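Local coordinates for protein putative enoyl-CoA hydratase/isomerase (Bordetella parapertussis, PDB 3ISA) that probably acts on acyl-CoA thioesters as an enoyl-CoA hydratase or isomerase of the crotonase family, its exact substrate and reaction being unknown, at residues L35-I40 with M84-M89; L100-A105 with W122-P127; F131-L136 with R164-D169. One frame throughout, in Å; residues are numbered along the deposited sequence. Where two conformers were deposited one is given.

Contact 1. Residues L35-I40 with M84-M89; sequences LVEALI and MVRIEM
Glu37 and Arg86 join helix 33-48 to helix 77-95 by a salt bridge with two parallel bonds. Arg86 NH2 donates to Glu37 OE1 at 2.8 Å and Arg86 NE to Glu37 OE2 at 2.9 Å. Both bonds are nearly straight. The guanidinium is gripped side-on, through NE and one NH2 hydrogen, and each carboxylate oxygen accepts the N-H on its syn lone pair. The two flat groups lie almost in one plane, 13° apart. Both chains are folded to get there: Glu37 bends at chi2 (-52°), and Arg86 bends at chi2 and chi3.

Van der Waals contacts lie beside this pair. Ile40 CD1 sits over one face of the guanidinium, toward its rim, 3.8 Å from Arg86 NH2. It also rests 3.5 Å from the backbone Arg86 O. Val36 puts one branch on each neighbour. Its CG1 packs on the backbone of Arg86, and its CG2 makes an apolar contact with Ile87 CG1 at 3.6 Å, the two side chains crossing at about a right angle.

The segment axes come within 9.8 Å and make an angle of 27°, in the same general direction. Pro231 of a second subunit packs on both Glu37 and Arg86. The buried guanidinium thus has a carboxylate at its edge and a methyl over one face. Such pairing probably favours the charged form of both groups and fixes the rotation of the arginine.

Contact 2. Residues L100-A105 with W122-P127; sequences LTLALA and WRYCTP
Two neighbouring parallel strands of the main crotonase-fold sheet meet here, 100-105 and 122-125. The link between them runs through strand 108-110 of the small sheet and helix 112-119, consistent with the beta-beta-alpha architecture of the crotonase fold. Five backbone hydrogen bonds zip the strands together. Trp122 N donates to Thr101 O at 2.9 Å, and Ala103 N returns a bond to Trp122 O. Tyr124 N to Ala103 O and Ala105 N to Tyr124 O continue the pattern. Thr126 N to Ala105 O (3.1 Å) carries it just past the second strand.

Leu102, Leu104, Trp122 and Tyr124 share one face of the sheet. Leu102 CD1 reaches across to both aromatic residues. It touches Trp122 CB at 3.7 Å and meets the Tyr124 ring in its plane, at the edge, with Tyr124 CD2 the nearest ring atom. Leu102 CG lies anti to the backbone N (chi1 167°), and together with chi2 (65°) this carries CD1 toward the other strand. Leu104 CD2 lies beside Tyr124 CB, the two side chains pointing the same way. Helix 186-197 packs against this face. Arg178 makes a cation-pi contact with Trp122 and donates from NE to Tyr124 OH. Ala103, Ala105 and Arg123 face helix 112-119 instead.

At the start of the strands, both methyls of Leu100 pack against the indole. Leu100 CD2 stands over one ring face, toward the rim, while Leu100 CD1 is 3.8 Å from Trp122 CD1.

Contact 3. Residues F131-L136 with R164-D169; sequences FRMPGL and RAFDAD
Phe131 and Phe166 form the tight part of this contact. Phe131 CB stands over one face of the Phe166 ring, 3.8 Å from its centroid, in a CH-pi contact. The rings are slid apart and barely overlap, with centroids 5.4 Å apart and planes at 25°. Phe166 CG sits between its backbone N and carbonyl carbon (chi1 60°), which turns the ring back over Phe131. Met133 CE closes on the ring edge, in plane, 4.0 Å from Phe166 CE2. Phe176 meets both phenyl rings, and Phe117 meets that of Phe131.

Strands 130-132 and 165-167 pair antiparallel in the small mixed sheet of this crotonase-like domain, 130-132 running parallel to 108-110 on its other side. The bond from Phe131 N to Phe166 O (2.9 Å) is bent; that from Phe166 N to Phe131 O (2.8 Å) is straighter.

Toward Ala165, which is exposed, the contact is looser. The extended Arg132 chain runs alongside the other backbone, with Arg132 CG 3.6 Å from Ala165 N. Its NE bonds to Ala163 O, and Pro134 CB lies over the centre of one guanidinium face. Beyond, a water accepts from Met133 N at 2.8 Å and donates to Arg164 O at 2.7 Å.

From the N terminus, contact 1 comes first. It closes a loop of 43 residues that includes strand 53-58 and brings helix 77-95 against helix 33-48. The chain leaves helix 77-95 and enters strand 100-105, where contact 2 begins. That contact closes the shortest loop, 16 residues with strand 108-110 and helix 112-119. Strand 130-132 follows, and contact 3 closes 27 residues that hold helices 144-151 and 153-161. The three loops follow in series; none nest or cross. Contact 1 lies across the chain's centre from the other two and touches neither. Contacts 2 and 3 touch: Cys125 on Phe131 joins the large sheet to the small one, and Cys125, Thr126 and Pro127 meet Ala168 of helix 168-173.

Contact 1. Residues L35-I40 with M84-M89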
# COMPACT_ATOMS: atom_id res chain seq x y z
N LEU D 35 -21.79 15.09 -24.79
CA LEU D 35 -22.18 15.44 -23.42
C LEU D 35 -21.06 15.16 -22.39
O LEU D 35 -20.79 16.02 -21.54
CB LEU D 35 -23.49 14.75 -23.02
CG LEU D 35 -24.03 15.02 -21.60
CD1 LEU D 35 -24.03 16.52 -21.22
CD2 LEU D 35 -25.44 14.45 -21.52
N VAL D 36 -20.41 14.00 -22.49
CA VAL D 36 -19.29 13.66 -21.58
C VAL D 36 -18.19 14.71 -21.71
O VAL D 36 -17.73 15.25 -20.69
CB VAL D 36 -18.78 12.22 -21.83
CG1 VAL D 36 -17.48 11.89 -21.01
CG2 VAL D 36 -19.88 11.23 -21.53
N GLU D 37 -17.81 15.05 -22.95
CA GLU D 37 -16.77 16.07 -23.14
C GLU D 37 -17.14 17.46 -22.58
O GLU D 37 -16.30 18.15 -22.03
CB GLU D 37 -16.31 16.17 -24.60
CG GLU D 37 -15.58 14.94 -25.14
CD GLU D 37 -14.41 14.45 -24.27
OE1 GLU D 37 -13.54 15.26 -23.88
OE2 GLU D 37 -14.35 13.23 -24.01
N ALA D 38 -18.41 17.84 -22.73
CA ALA D 38 -18.94 19.07 -22.17
C ALA D 38 -18.88 19.08 -20.63
O ALA D 38 -18.56 20.12 -20.02
CB ALA D 38 -20.37 19.28 -22.64
N LEU D 39 -19.19 17.94 -20.02
CA LEU D 39 -19.11 17.78 -18.58
C LEU D 39 -17.67 17.87 -18.09
O LEU D 39 -17.39 18.55 -17.13
CB LEU D 39 -19.73 16.45 -18.16
CG LEU D 39 -21.27 16.52 -18.07
CD1 LEU D 39 -21.89 15.11 -18.25
CD2 LEU D 39 -21.74 17.17 -16.78
N ILE D 40 -16.76 17.20 -18.78
CA ILE D 40 -15.35 17.25 -18.44
C ILE D 40 -14.81 18.69 -18.50
O ILE D 40 -14.14 19.13 -17.57
CB ILE D 40 -14.53 16.29 -19.34
CG1 ILE D 40 -14.78 14.83 -18.91
CG2 ILE D 40 -13.06 16.58 -19.23
CD1 ILE D 40 -14.24 13.76 -19.85
N MET D 84 -16.17 5.06 -22.95
CA MET D 84 -16.21 4.54 -21.58
C MET D 84 -15.04 5.06 -20.72
O MET D 84 -15.23 5.41 -19.56
CB MET D 84 -16.26 3.01 -21.61
CG MET D 84 -17.64 2.44 -21.96
SD MET D 84 -19.00 2.89 -20.86
CE MET D 84 -20.21 1.76 -21.57
N VAL D 85 -13.84 5.11 -21.30
CA VAL D 85 -12.68 5.68 -20.62
C VAL D 85 -12.89 7.13 -20.24
O VAL D 85 -12.63 7.52 -19.10
CB VAL D 85 -11.37 5.46 -21.45
CG1 VAL D 85 -10.24 6.31 -20.90
CG2 VAL D 85 -11.01 3.96 -21.43
N ARG D 86 -13.42 7.92 -21.18
CA ARG D 86 -13.71 9.33 -20.91
C ARG D 86 -14.79 9.49 -19.82
O ARG D 86 -14.70 10.38 -18.99
CB ARG D 86 -14.04 10.09 -22.21
CG ARG D 86 -12.87 10.15 -23.24
CD ARG D 86 -11.64 10.90 -22.71
NE ARG D 86 -11.87 12.35 -22.73
CZ ARG D 86 -11.10 13.25 -22.10
NH1 ARG D 86 -10.05 12.83 -21.39
NH2 ARG D 86 -11.37 14.55 -22.19
N ILE D 87 -15.81 8.62 -19.83
CA ILE D 87 -16.79 8.58 -18.74
C ILE D 87 -16.09 8.32 -17.40
O ILE D 87 -16.28 9.08 -16.45
CB ILE D 87 -17.93 7.55 -19.02
CG1 ILE D 87 -18.87 8.09 -20.11
CG2 ILE D 87 -18.74 7.27 -17.75
CD1 ILE D 87 -19.83 7.05 -20.71
N GLU D 88 -15.23 7.30 -17.32
CA GLU D 88 -14.53 7.04 -16.04
C GLU D 88 -13.61 8.20 -15.64
O GLU D 88 -13.52 8.52 -14.46
CB GLU D 88 -13.76 5.71 -16.09
CG GLU D 88 -12.97 5.33 -14.79
CD GLU D 88 -13.85 5.18 -13.52
OE1 GLU D 88 -15.10 5.25 -13.59
OE2 GLU D 88 -13.28 5.00 -12.42
N MET D 89 -12.96 8.84 -16.61
CA MET D 89 -12.13 10.00 -16.32
C MET D 89 -13.00 11.14 -15.72
O MET D 89 -12.62 11.77 -14.73
CB MET D 89 -11.30 10.42 -17.54
CG MET D 89 -10.15 9.41 -17.88
SD MET D 89 -9.23 9.76 -19.42
CE MET D 89 -8.19 11.08 -18.85

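Contact 2. Residues L100-A105 with W122-P127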
# COMPACT_ATOMS: atom_id res chain seq x y z
N LEU D 100 -17.34 20.89 -3.07
CA LEU D 100 -18.44 20.04 -2.60
C LEU D 100 -19.29 19.71 -3.85
O LEU D 100 -19.42 20.55 -4.75
CB LEU D 100 -19.30 20.75 -1.56
CG LEU D 100 -20.51 19.98 -1.01
CD1 LEU D 100 -20.04 18.64 -0.36
CD2 LEU D 100 -21.28 20.82 -0.02
N THR D 101 -19.84 18.51 -3.90
CA THR D 101 -20.68 18.11 -5.05
C THR D 101 -22.03 17.61 -4.56
O THR D 101 -22.10 16.90 -3.54
CB THR D 101 -19.98 17.04 -5.89
OG1 THR D 101 -19.65 15.92 -5.05
CG2 THR D 101 -18.68 17.63 -6.51
N LEU D 102 -23.08 17.99 -5.28
CA LEU D 102 -24.45 17.66 -4.95
C LEU D 102 -25.17 17.13 -6.19
O LEU D 102 -25.16 17.77 -7.25
CB LEU D 102 -25.19 18.90 -4.38
CG LEU D 102 -26.73 18.88 -4.25
CD1 LEU D 102 -27.16 17.85 -3.25
CD2 LEU D 102 -27.26 20.24 -3.82
N ALA D 103 -25.81 15.98 -6.06
CA ALA D 103 -26.58 15.44 -7.17
C ALA D 103 -28.04 15.30 -6.76
O ALA D 103 -28.33 14.96 -5.62
CB ALA D 103 -26.01 14.12 -7.62
N LEU D 104 -28.93 15.55 -7.71
CA LEU D 104 -30.36 15.54 -7.47
C LEU D 104 -31.01 14.70 -8.56
O LEU D 104 -31.06 15.12 -9.72
CB LEU D 104 -30.90 16.97 -7.48
CG LEU D 104 -30.36 17.95 -6.44
CD1 LEU D 104 -30.66 19.39 -6.87
CD2 LEU D 104 -30.89 17.66 -5.04
N ALA D 105 -31.44 13.50 -8.19
CA ALA D 105 -31.95 12.53 -9.17
C ALA D 105 -33.46 12.40 -9.09
O ALA D 105 -34.04 12.55 -8.02
CB ALA D 105 -31.33 11.17 -8.95
N TRP D 122 -23.06 14.80 -1.74
CA TRP D 122 -24.44 14.94 -1.22
C TRP D 122 -25.39 14.41 -2.30
O TRP D 122 -25.38 14.88 -3.44
CB TRP D 122 -24.75 16.40 -0.87
CG TRP D 122 -24.09 16.96 0.37
CD1 TRP D 122 -22.91 16.56 0.94
CD2 TRP D 122 -24.58 18.03 1.19
NE1 TRP D 122 -22.64 17.32 2.06
CE2 TRP D 122 -23.65 18.23 2.23
CE3 TRP D 122 -25.72 18.85 1.14
CZ2 TRP D 122 -23.82 19.21 3.21
CZ3 TRP D 122 -25.90 19.82 2.12
CH2 TRP D 122 -24.94 20.00 3.13
N ARG D 123 -26.18 13.40 -1.95
CA ARG D 123 -27.03 12.75 -2.95
C ARG D 123 -28.47 12.67 -2.46
O ARG D 123 -28.73 12.14 -1.38
CB ARG D 123 -26.50 11.34 -3.26
CG ARG D 123 -25.04 11.28 -3.68
CD ARG D 123 -24.54 9.85 -3.84
NE ARG D 123 -24.50 9.12 -2.57
CZ ARG D 123 -23.53 9.23 -1.66
NH1 ARG D 123 -23.59 8.51 -0.53
NH2 ARG D 123 -22.50 10.04 -1.86
N TYR D 124 -29.38 13.23 -3.26
CA TYR D 124 -30.80 13.23 -2.93
C TYR D 124 -31.58 12.74 -4.14
O TYR D 124 -31.15 12.91 -5.28
CB TYR D 124 -31.28 14.65 -2.57
CG TYR D 124 -30.74 15.20 -1.27
CD1 TYR D 124 -31.42 15.00 -0.07
CD2 TYR D 124 -29.56 15.94 -1.25
CE1 TYR D 124 -30.92 15.51 1.13
CE2 TYR D 124 -29.05 16.45 -0.06
CZ TYR D 124 -29.74 16.23 1.13
OH TYR D 124 -29.25 16.73 2.30
N CYS D 125 -32.74 12.12 -3.89
CA CYS D 125 -33.61 11.77 -5.00
C CYS D 125 -35.09 11.96 -4.64
O CYS D 125 -35.42 12.09 -3.46
CB CYS D 125 -33.34 10.35 -5.50
SG CYS D 125 -33.83 9.03 -4.37
N THR D 126 -35.95 11.99 -5.65
CA THR D 126 -37.40 12.01 -5.44
C THR D 126 -37.84 10.63 -4.91
O THR D 126 -37.19 9.63 -5.21
CB THR D 126 -38.16 12.35 -6.75
OG1 THR D 126 -37.75 11.47 -7.81
CG2 THR D 126 -37.96 13.81 -7.14
N PRO D 127 -38.94 10.57 -4.12
CA PRO D 127 -39.42 9.27 -3.60
C PRO D 127 -39.75 8.24 -4.69
O PRO D 127 -39.74 7.05 -4.41
CB PRO D 127 -40.71 9.64 -2.85
CG PRO D 127 -40.56 11.06 -2.50
CD PRO D 127 -39.77 11.69 -3.62

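Contact 3. Residues F131-L136 with R164-D169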
# COMPACT_ATOMS: atom_id res chain seq x y z
N PHE D 131 -33.01 3.32 -9.78
CA PHE D 131 -31.61 3.23 -10.17
C PHE D 131 -31.31 1.80 -10.59
O PHE D 131 -31.78 0.85 -9.95
CB PHE D 131 -30.67 3.57 -8.99
CG PHE D 131 -30.95 4.89 -8.31
CD1 PHE D 131 -30.34 6.08 -8.76
CD2 PHE D 131 -31.80 4.96 -7.20
CE1 PHE D 131 -30.58 7.30 -8.11
CE2 PHE D 131 -32.06 6.17 -6.56
CZ PHE D 131 -31.46 7.35 -7.01
N ARG D 132 -30.51 1.64 -11.63
CA ARG D 132 -29.98 0.33 -12.01
C ARG D 132 -28.61 0.48 -12.67
O ARG D 132 -28.42 1.35 -13.52
CB ARG D 132 -30.95 -0.36 -12.99
CG ARG D 132 -30.66 -1.84 -13.20
CD ARG D 132 -31.57 -2.50 -14.25
NE ARG D 132 -31.27 -3.93 -14.36
CZ ARG D 132 -31.33 -4.65 -15.48
NH1 ARG D 132 -31.67 -4.11 -16.65
NH2 ARG D 132 -31.03 -5.95 -15.44
N MET D 133 -27.64 -0.35 -12.27
CA MET D 133 -26.34 -0.41 -12.94
C MET D 133 -26.18 -1.82 -13.51
O MET D 133 -25.71 -2.72 -12.80
CB MET D 133 -25.18 -0.09 -11.97
CG MET D 133 -25.04 1.41 -11.52
SD MET D 133 -24.08 1.65 -9.99
CE MET D 133 -25.32 1.17 -8.79
N PRO D 134 -26.62 -2.04 -14.77
CA PRO D 134 -26.68 -3.37 -15.39
C PRO D 134 -25.46 -3.79 -16.23
O PRO D 134 -25.49 -4.86 -16.81
CB PRO D 134 -27.90 -3.26 -16.30
CG PRO D 134 -27.89 -1.82 -16.73
CD PRO D 134 -27.16 -1.01 -15.67
N GLY D 135 -24.42 -2.96 -16.26
CA GLY D 135 -23.30 -3.13 -17.20
C GLY D 135 -22.50 -4.42 -17.10
O GLY D 135 -21.94 -4.90 -18.10
N LEU D 136 -22.45 -5.00 -15.90
CA LEU D 136 -21.82 -6.30 -15.70
C LEU D 136 -22.47 -7.41 -16.56
O LEU D 136 -21.81 -8.37 -16.91
CB LEU D 136 -21.78 -6.70 -14.22
CG LEU D 136 -20.85 -5.84 -13.33
CD1 LEU D 136 -21.23 -5.99 -11.86
CD2 LEU D 136 -19.39 -6.21 -13.52
N ARG D 164 -29.27 -5.61 -10.77
CA ARG D 164 -30.68 -5.38 -10.51
C ARG D 164 -31.03 -3.92 -10.18
O ARG D 164 -30.19 -3.16 -9.71
CB ARG D 164 -31.19 -6.30 -9.38
CG ARG D 164 -30.52 -6.09 -8.02
CD ARG D 164 -31.33 -6.79 -6.94
NE ARG D 164 -30.74 -6.67 -5.60
CZ ARG D 164 -31.03 -5.71 -4.72
NH1 ARG D 164 -31.88 -4.72 -5.03
NH2 ARG D 164 -30.45 -5.72 -3.53
N ALA D 165 -32.29 -3.55 -10.42
CA ALA D 165 -32.78 -2.24 -10.04
C ALA D 165 -32.97 -2.10 -8.52
O ALA D 165 -33.16 -3.09 -7.82
CB ALA D 165 -34.06 -1.92 -10.78
N PHE D 166 -32.88 -0.86 -8.03
CA PHE D 166 -33.29 -0.49 -6.67
C PHE D 166 -33.96 0.88 -6.63
O PHE D 166 -33.62 1.78 -7.40
CB PHE D 166 -32.14 -0.59 -5.65
CG PHE D 166 -30.95 0.30 -5.94
CD1 PHE D 166 -30.75 1.48 -5.22
CD2 PHE D 166 -30.01 -0.06 -6.90
CE1 PHE D 166 -29.64 2.30 -5.47
CE2 PHE D 166 -28.90 0.75 -7.17
CZ PHE D 166 -28.71 1.93 -6.44
N ASP D 167 -34.94 1.02 -5.73
CA ASP D 167 -35.75 2.23 -5.63
C ASP D 167 -35.24 3.20 -4.57
O ASP D 167 -34.28 2.90 -3.85
CB ASP D 167 -37.24 1.88 -5.41
CG ASP D 167 -37.57 1.43 -3.97
OD1 ASP D 167 -36.66 1.07 -3.18
OD2 ASP D 167 -38.77 1.43 -3.62
N ALA D 168 -35.91 4.34 -4.48
CA ALA D 168 -35.58 5.40 -3.52
C ALA D 168 -35.50 4.93 -2.06
O ALA D 168 -34.57 5.31 -1.34
CB ALA D 168 -36.54 6.55 -3.67
N ASP D 169 -36.47 4.10 -1.63
CA ASP D 169 -36.49 3.57 -0.26
C ASP D 169 -35.27 2.72 0.03
O ASP D 169 -34.61 2.93 1.05
CB ASP D 169 -37.75 2.74 0.01
CG ASP D 169 -38.99 3.60 0.15
OD1 ASP D 169 -38.88 4.77 0.58
OD2 ASP D 169 -40.09 3.09 -0.17
O HOH W 1 -27.69 -2.57 -10.49